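Local coordinates for protein DotI (Legionella pneumophila, PDB 3WZ4) that is, in this periplasmic domain, part of a protein that probably belongs to an inner-membrane complex essential for type IVB secretion, at residues A[37-49]-A[126-138]. Sequence-based numbering, arbitrary orientation.
Sequences SGFFTAEGWDQFL and PRGIGISQFVVGP
The side-chain amide of Gln-47 lies against the backbone of Phe-134 and grips it twice. Its OE1 accepts from Phe-134 N at 2.8 Å. Its NE2 gives a nearly straight bond, 3.0 Å, to Phe-134 O, which lies in the amide plane. A bend at chi2 (-96°) turns the amide along the strand, and the paired bonds should fix its rotation. The Phe-134 side chain points toward the helix segment, where its ring meets Phe-48 and Phe-40. Phe-48 runs alongside it, pointing the same way, and sets its edge, through CD1, against one face of the Phe-134 ring. The planes stand at 79° and the centroids are 5.4 Å apart, a T-shaped pair. Phe-40 meets Phe-134 at a slant, with CE2 4.1 Å from CD2 of Phe-134. Ile-131 crosses Phe-40: its CB and CG2 touch the CD2 and CE2 side of the ring, and its CD1 sits over one face.

The domain belongs to the NTF2 clan, and its helices pack on a curved antiparallel sheet. Here helix 42-54 meets an edge strand of the sheet, 129-138, where a classic beta bulge at Ser-132 and Gln-133 faces Leu-116. Just before the helix, Phe-40 and Ile-131 form a single beta bridge. Ile-131 N donates to Phe-39 O (2.8 Å), and Thr-41 N donates to Ile-131 O (3.0 Å).

Thr-41 is the N-cap: its OG1 accepts from Gly-44 N, while its CG2 rests on Gly-130. Gly-44 lets the backbones close in, its CA 3.2 Å from Ile-131 O. Glu-43 folds back, and Ser-132 OG donates to its OE2 at 2.6 Å, on the anti side of the carboxylate. The same oxygen also has a long, weak ion pair with Arg-87.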
ATOM      1  N   SER A  37       7.211   6.295  -0.916  1.00 14.59           N
ATOM      2  CA  SER A  37       8.424   5.488  -0.791  1.00 13.89           C
ATOM      3  C   SER A  37       8.831   5.275   0.668  1.00 11.88           C
ATOM      4  O   SER A  37       9.469   4.275   1.005  1.00 11.92           O
ATOM      5  CB  SER A  37       9.579   6.111  -1.578  1.00 15.56           C
ATOM      6  OG  SER A  37      10.089   7.264  -0.929  1.00 14.87           O
ATOM      7  N   GLY A  38       8.454   6.212   1.529  1.00 10.57           N
ATOM      8  CA  GLY A  38       8.793   6.138   2.938  1.00 12.76           C
ATOM      9  C   GLY A  38       8.109   4.998   3.669  1.00 14.77           C
ATOM     10  O   GLY A  38       8.590   4.545   4.708  1.00 14.95           O
ATOM     11  N   PHE A  39       6.985   4.534   3.132  1.00 11.74           N
ATOM     12  CA  PHE A  39       6.261   3.411   3.714  1.00 11.36           C
ATOM     13  C   PHE A  39       7.009   2.102   3.496  1.00 13.02           C
ATOM     14  O   PHE A  39       6.762   1.116   4.190  1.00 14.83           O
ATOM     15  CB  PHE A  39       4.866   3.280   3.090  1.00 15.52           C
ATOM     16  CG  PHE A  39       3.908   4.365   3.488  1.00 16.53           C
ATOM     17  CD1 PHE A  39       3.560   4.550   4.815  1.00 21.21           C
ATOM     18  CD2 PHE A  39       3.332   5.182   2.531  1.00 18.75           C
ATOM     19  CE1 PHE A  39       2.669   5.543   5.183  1.00 21.43           C
ATOM     20  CE2 PHE A  39       2.440   6.178   2.890  1.00 19.43           C
ATOM     21  CZ  PHE A  39       2.110   6.357   4.217  1.00 18.46           C
ATOM     22  N   PHE A  40       7.916   2.091   2.526  1.00 10.88           N
ATOM     23  CA  PHE A  40       8.517   0.841   2.069  1.00 10.41           C
ATOM     24  C   PHE A  40       9.961   0.649   2.511  1.00  8.87           C
ATOM     25  O   PHE A  40      10.696   1.611   2.715  1.00  8.49           O
ATOM     26  CB  PHE A  40       8.432   0.740   0.543  1.00  9.46           C
ATOM     27  CG  PHE A  40       7.029   0.643   0.020  1.00 11.34           C
ATOM     28  CD1 PHE A  40       6.318   1.784  -0.307  1.00 11.40           C
ATOM     29  CD2 PHE A  40       6.422  -0.594  -0.145  1.00  9.82           C
ATOM     30  CE1 PHE A  40       5.030   1.699  -0.788  1.00 10.58           C
ATOM     31  CE2 PHE A  40       5.130  -0.688  -0.626  1.00  9.49           C
ATOM     32  CZ  PHE A  40       4.432   0.459  -0.949  1.00 13.03           C
ATOM     33  N   THR A  41      10.353  -0.612   2.659  1.00 12.15           N
ATOM     34  CA  THR A  41      11.747  -0.959   2.886  1.00 12.41           C
ATOM     35  C   THR A  41      12.463  -1.000   1.543  1.00 10.90           C
ATOM     36  O   THR A  41      11.830  -0.890   0.492  1.00 10.12           O
ATOM     37  CB  THR A  41      11.880  -2.343   3.553  1.00 14.52           C
ATOM     38  OG1 THR A  41      11.441  -3.359   2.641  1.00 11.37           O
ATOM     39  CG2 THR A  41      11.048  -2.409   4.825  1.00 12.96           C
ATOM     40  N   ALA A  42      13.780  -1.168   1.581  1.00 12.59           N
ATOM     41  CA  ALA A  42      14.579  -1.232   0.365  1.00 14.48           C
ATOM     42  C   ALA A  42      13.986  -2.229  -0.627  1.00 12.23           C
ATOM     43  O   ALA A  42      13.672  -1.875  -1.763  1.00 11.33           O
ATOM     44  CB  ALA A  42      16.027  -1.600   0.696  1.00 12.17           C
ATOM     45  N   GLU A  43      13.822  -3.474  -0.191  1.00 12.11           N
ATOM     46  CA  GLU A  43      13.294  -4.515  -1.071  1.00 15.93           C
ATOM     47  C   GLU A  43      11.799  -4.337  -1.347  1.00 13.16           C
ATOM     48  O   GLU A  43      11.301  -4.746  -2.396  1.00 12.34           O
ATOM     49  CB  GLU A  43      13.572  -5.910  -0.501  1.00 16.05           C
ATOM     50  CG  GLU A  43      12.790  -6.248   0.759  1.00 17.93           C
ATOM     51  CD  GLU A  43      13.384  -5.623   2.009  1.00 25.91           C
ATOM     52  OE1 GLU A  43      14.448  -4.970   1.904  1.00 23.14           O
ATOM     53  OE2 GLU A  43      12.781  -5.785   3.096  1.00 22.87           O
ATOM     54  N   GLY A  44      11.089  -3.725  -0.405  1.00 12.31           N
ATOM     55  CA  GLY A  44       9.669  -3.482  -0.572  1.00 12.11           C
ATOM     56  C   GLY A  44       9.398  -2.480  -1.677  1.00 11.21           C
ATOM     57  O   GLY A  44       8.455  -2.632  -2.455  1.00 11.71           O
ATOM     58  N   TRP A  45      10.238  -1.455  -1.749  1.00 11.09           N
ATOM     59  CA  TRP A  45      10.098  -0.407  -2.755  1.00 10.99           C
ATOM     60  C   TRP A  45      10.349  -0.955  -4.157  1.00 11.45           C
ATOM     61  O   TRP A  45       9.660  -0.591  -5.107  1.00 11.18           O
ATOM     62  CB  TRP A  45      11.050   0.752  -2.443  1.00 10.64           C
ATOM     63  CG  TRP A  45      10.937   1.928  -3.373  1.00 13.33           C
ATOM     64  CD1 TRP A  45      11.928   2.455  -4.152  1.00 13.37           C
ATOM     65  CD2 TRP A  45       9.770   2.723  -3.618  1.00 12.87           C
ATOM     66  NE1 TRP A  45      11.450   3.528  -4.865  1.00 13.73           N
ATOM     67  CE2 TRP A  45      10.128   3.712  -4.557  1.00 13.53           C
ATOM     68  CE3 TRP A  45       8.457   2.693  -3.138  1.00 13.06           C
ATOM     69  CZ2 TRP A  45       9.221   4.663  -5.021  1.00 13.12           C
ATOM     70  CZ3 TRP A  45       7.559   3.637  -3.600  1.00 14.43           C
ATOM     71  CH2 TRP A  45       7.946   4.610  -4.533  1.00 15.25           C
ATOM     72  N   ASP A  46      11.333  -1.841  -4.280  1.00 10.96           N
ATOM     73  CA  ASP A  46      11.621  -2.480  -5.560  1.00 12.11           C
ATOM     74  C   ASP A  46      10.441  -3.324  -6.037  1.00 12.84           C
ATOM     75  O   ASP A  46      10.055  -3.264  -7.204  1.00 14.43           O
ATOM     76  CB  ASP A  46      12.876  -3.350  -5.460  1.00 12.83           C
ATOM     77  CG  ASP A  46      14.145  -2.530  -5.328  1.00 15.76           C
ATOM     78  OD1 ASP A  46      14.124  -1.332  -5.686  1.00 18.38           O
ATOM     79  OD2 ASP A  46      15.168  -3.085  -4.878  1.00 15.91           O
ATOM     80  N   GLN A  47       9.874  -4.109  -5.127  1.00 12.39           N
ATOM     81  CA  GLN A  47       8.753  -4.980  -5.456  1.00 13.69           C
ATOM     82  C   GLN A  47       7.503  -4.168  -5.783  1.00 14.81           C
ATOM     83  O   GLN A  47       6.765  -4.489  -6.715  1.00 16.54           O
ATOM     84  CB  GLN A  47       8.484  -5.955  -4.307  1.00 12.16           C
ATOM     85  CG  GLN A  47       7.382  -6.968  -4.579  1.00 16.79           C
ATOM     86  CD  GLN A  47       6.038  -6.530  -4.033  1.00 16.99           C
ATOM     87  OE1 GLN A  47       5.963  -5.817  -3.030  1.00 15.46           O
ATOM     88  NE2 GLN A  47       4.967  -6.953  -4.692  1.00 15.14           N
ATOM     89  N   PHE A  48       7.270  -3.110  -5.014  1.00 15.05           N
ATOM     90  CA  PHE A  48       6.121  -2.243  -5.248  1.00 14.25           C
ATOM     91  C   PHE A  48       6.230  -1.551  -6.601  1.00 15.96           C
ATOM     92  O   PHE A  48       5.249  -1.463  -7.340  1.00 16.12           O
ATOM     93  CB  PHE A  48       5.995  -1.209  -4.126  1.00 13.99           C
ATOM     94  CG  PHE A  48       4.860  -0.240  -4.312  1.00 13.05           C
ATOM     95  CD1 PHE A  48       3.554  -0.630  -4.076  1.00 15.12           C
ATOM     96  CD2 PHE A  48       5.104   1.063  -4.711  1.00 15.75           C
ATOM     97  CE1 PHE A  48       2.509   0.264  -4.240  1.00 15.31           C
ATOM     98  CE2 PHE A  48       4.064   1.958  -4.878  1.00 19.34           C
ATOM     99  CZ  PHE A  48       2.764   1.557  -4.642  1.00 16.56           C
ATOM    100  N   LEU A  49       7.423  -1.060  -6.925  1.00 14.59           N
ATOM    101  CA  LEU A  49       7.658  -0.443  -8.228  1.00 16.60           C
ATOM    102  C   LEU A  49       7.470  -1.449  -9.359  1.00 15.66           C
ATOM    103  O   LEU A  49       6.898  -1.126 -10.398  1.00 17.45           O
ATOM    104  CB  LEU A  49       9.060   0.169  -8.300  1.00 16.92           C
ATOM    105  CG  LEU A  49       9.258   1.498  -7.566  1.00 17.11           C
ATOM    106  CD1 LEU A  49      10.701   1.955  -7.663  1.00 16.80           C
ATOM    107  CD2 LEU A  49       8.322   2.558  -8.123  1.00 18.35           C
ATOM    108  N   PRO A 126      12.005   6.823  10.067  1.00 36.45           N
ATOM    109  CA  PRO A 126      11.593   7.331  11.381  1.00 41.48           C
ATOM    110  C   PRO A 126      10.465   6.519  12.021  1.00 38.23           C
ATOM    111  O   PRO A 126      10.371   6.457  13.247  1.00 39.41           O
ATOM    112  CB  PRO A 126      11.113   8.749  11.065  1.00 47.21           C
ATOM    113  CG  PRO A 126      11.912   9.149   9.875  1.00 42.75           C
ATOM    114  CD  PRO A 126      12.075   7.897   9.058  1.00 36.61           C
ATOM    115  N   ARG A 127       9.620   5.904  11.200  1.00 35.01           N
ATOM    116  CA  ARG A 127       8.511   5.112  11.720  1.00 33.90           C
ATOM    117  C   ARG A 127       9.004   3.824  12.380  1.00 34.62           C
ATOM    118  O   ARG A 127       8.358   3.295  13.285  1.00 34.34           O
ATOM    119  CB  ARG A 127       7.510   4.794  10.610  1.00 34.63           C
ATOM    120  CG  ARG A 127       6.204   4.203  11.111  1.00 35.71           C
ATOM    121  CD  ARG A 127       5.593   5.063  12.211  1.00 37.96           C
ATOM    122  NE  ARG A 127       4.314   4.526  12.672  1.00 40.44           N
ATOM    123  CZ  ARG A 127       4.188   3.528  13.541  1.00 37.98           C
ATOM    124  NH1 ARG A 127       5.266   2.949  14.054  1.00 37.51           N
ATOM    125  NH2 ARG A 127       2.982   3.106  13.897  1.00 33.78           N
ATOM    126  N   GLY A 128      10.151   3.329  11.924  1.00 30.08           N
ATOM    127  CA  GLY A 128      10.746   2.133  12.493  1.00 29.31           C
ATOM    128  C   GLY A 128      10.263   0.860  11.829  1.00 22.71           C
ATOM    129  O   GLY A 128      10.765  -0.229  12.108  1.00 24.13           O
ATOM    130  N   ILE A 129       9.277   0.997  10.951  1.00 19.80           N
ATOM    131  CA  ILE A 129       8.754  -0.139  10.204  1.00 19.34           C
ATOM    132  C   ILE A 129       8.570   0.240   8.741  1.00 15.83           C
ATOM    133  O   ILE A 129       8.430   1.418   8.412  1.00 18.16           O
ATOM    134  CB  ILE A 129       7.400  -0.625  10.765  1.00 19.35           C
ATOM    135  CG1 ILE A 129       6.411   0.541  10.852  1.00 19.61           C
ATOM    136  CG2 ILE A 129       7.582  -1.288  12.126  1.00 18.00           C
ATOM    137  CD1 ILE A 129       5.012   0.125  11.239  1.00 18.17           C
ATOM    138  N   GLY A 130       8.574  -0.768   7.873  1.00 13.30           N
ATOM    139  CA  GLY A 130       8.359  -0.567   6.453  1.00 13.02           C
ATOM    140  C   GLY A 130       7.767  -1.794   5.788  1.00 11.57           C
ATOM    141  O   GLY A 130       7.877  -2.907   6.303  1.00 10.01           O
ATOM    142  N   ILE A 131       7.136  -1.590   4.636  1.00 10.98           N
ATOM    143  CA  ILE A 131       6.539  -2.686   3.882  1.00  9.74           C
ATOM    144  C   ILE A 131       7.580  -3.379   3.010  1.00  9.91           C
ATOM    145  O   ILE A 131       8.261  -2.730   2.214  1.00 11.99           O
ATOM    146  CB  ILE A 131       5.390  -2.181   2.997  1.00 10.24           C
ATOM    147  CG1 ILE A 131       4.258  -1.627   3.869  1.00 10.61           C
ATOM    148  CG2 ILE A 131       4.884  -3.293   2.085  1.00  9.68           C
ATOM    149  CD1 ILE A 131       3.213  -0.850   3.093  1.00  8.18           C
ATOM    150  N   SER A 132       7.705  -4.695   3.171  1.00 11.14           N
ATOM    151  CA  SER A 132       8.633  -5.491   2.368  1.00 13.26           C
ATOM    152  C   SER A 132       7.931  -6.158   1.187  1.00 13.01           C
ATOM    153  O   SER A 132       8.553  -6.455   0.169  1.00 11.87           O
ATOM    154  CB  SER A 132       9.327  -6.549   3.229  1.00 13.34           C
ATOM    155  OG  SER A 132      10.328  -5.960   4.042  1.00 24.66           O
ATOM    156  N   GLN A 133       6.633  -6.396   1.328  1.00 12.84           N
ATOM    157  CA  GLN A 133       5.856  -6.971   0.240  1.00 11.94           C
ATOM    158  C   GLN A 133       4.454  -6.389   0.218  1.00 12.85           C
ATOM    159  O   GLN A 133       3.798  -6.277   1.253  1.00 11.87           O
ATOM    160  CB  GLN A 133       5.792  -8.496   0.343  1.00 15.97           C
ATOM    161  CG  GLN A 133       5.134  -9.150  -0.865  1.00 20.51           C
ATOM    162  CD  GLN A 133       5.090 -10.661  -0.771  1.00 27.41           C
ATOM    163  OE1 GLN A 133       4.656 -11.220   0.235  1.00 29.27           O
ATOM    164  NE2 GLN A 133       5.538 -11.333  -1.826  1.00 29.67           N
ATOM    165  N   PHE A 134       4.008  -6.019  -0.976  1.00 13.71           N
ATOM    166  CA  PHE A 134       2.704  -5.415  -1.173  1.00 12.83           C
ATOM    167  C   PHE A 134       1.961  -6.224  -2.233  1.00 16.80           C
ATOM    168  O   PHE A 134       2.314  -6.191  -3.410  1.00 15.91           O
ATOM    169  CB  PHE A 134       2.875  -3.967  -1.632  1.00 11.31           C
ATOM    170  CG  PHE A 134       1.628  -3.137  -1.519  1.00 15.72           C
ATOM    171  CD1 PHE A 134       0.677  -3.146  -2.529  1.00 12.27           C
ATOM    172  CD2 PHE A 134       1.413  -2.332  -0.411  1.00 12.48           C
ATOM    173  CE1 PHE A 134      -0.465  -2.374  -2.432  1.00 13.66           C
ATOM    174  CE2 PHE A 134       0.271  -1.558  -0.309  1.00 12.17           C
ATOM    175  CZ  PHE A 134      -0.667  -1.578  -1.319  1.00 11.77           C
ATOM    176  N   VAL A 135       0.943  -6.963  -1.812  1.00 15.12           N
ATOM    177  CA  VAL A 135       0.208  -7.819  -2.735  1.00 15.92           C
ATOM    178  C   VAL A 135      -1.265  -7.439  -2.818  1.00 15.27           C
ATOM    179  O   VAL A 135      -1.940  -7.293  -1.798  1.00 15.79           O
ATOM    180  CB  VAL A 135       0.343  -9.302  -2.360  1.00 16.63           C
ATOM    181  CG1 VAL A 135      -0.534 -10.158  -3.258  1.00 20.96           C
ATOM    182  CG2 VAL A 135       1.802  -9.739  -2.452  1.00 17.05           C
ATOM    183  N   VAL A 136      -1.756  -7.275  -4.042  1.00 14.45           N
ATOM    184  CA  VAL A 136      -3.152  -6.932  -4.272  1.00 17.43           C
ATOM    185  C   VAL A 136      -3.865  -8.071  -4.988  1.00 20.01           C
ATOM    186  O   VAL A 136      -3.308  -8.691  -5.894  1.00 21.85           O
ATOM    187  CB  VAL A 136      -3.286  -5.646  -5.115  1.00 18.23           C
ATOM    188  CG1 VAL A 136      -4.754  -5.335  -5.382  1.00 17.76           C
ATOM    189  CG2 VAL A 136      -2.604  -4.476  -4.417  1.00 14.74           C
ATOM    190  N   GLY A 137      -5.096  -8.347  -4.574  1.00 18.03           N
ATOM    191  CA  GLY A 137      -5.903  -9.373  -5.206  1.00 22.18           C
ATOM    192  C   GLY A 137      -7.375  -9.045  -5.075  1.00 26.97           C
ATOM    193  O   GLY A 137      -7.742  -8.119  -4.352  1.00 26.64           O
ATOM    194  N   PRO A 138      -8.231  -9.795  -5.783  1.00 33.55           N
ATOM    195  CA  PRO A 138      -9.679  -9.582  -5.718  1.00 31.44           C
ATOM    196  C   PRO A 138     -10.307 -10.246  -4.500  1.00 31.55           C
ATOM    197  O   PRO A 138      -9.622 -10.978  -3.777  1.00 35.02           O
ATOM    198  CB  PRO A 138     -10.176 -10.274  -6.986  1.00 36.24           C
ATOM    199  CG  PRO A 138      -9.211 -11.394  -7.174  1.00 39.58           C
ATOM    200  CD  PRO A 138      -7.873 -10.829  -6.772  1.00 35.00           C
TER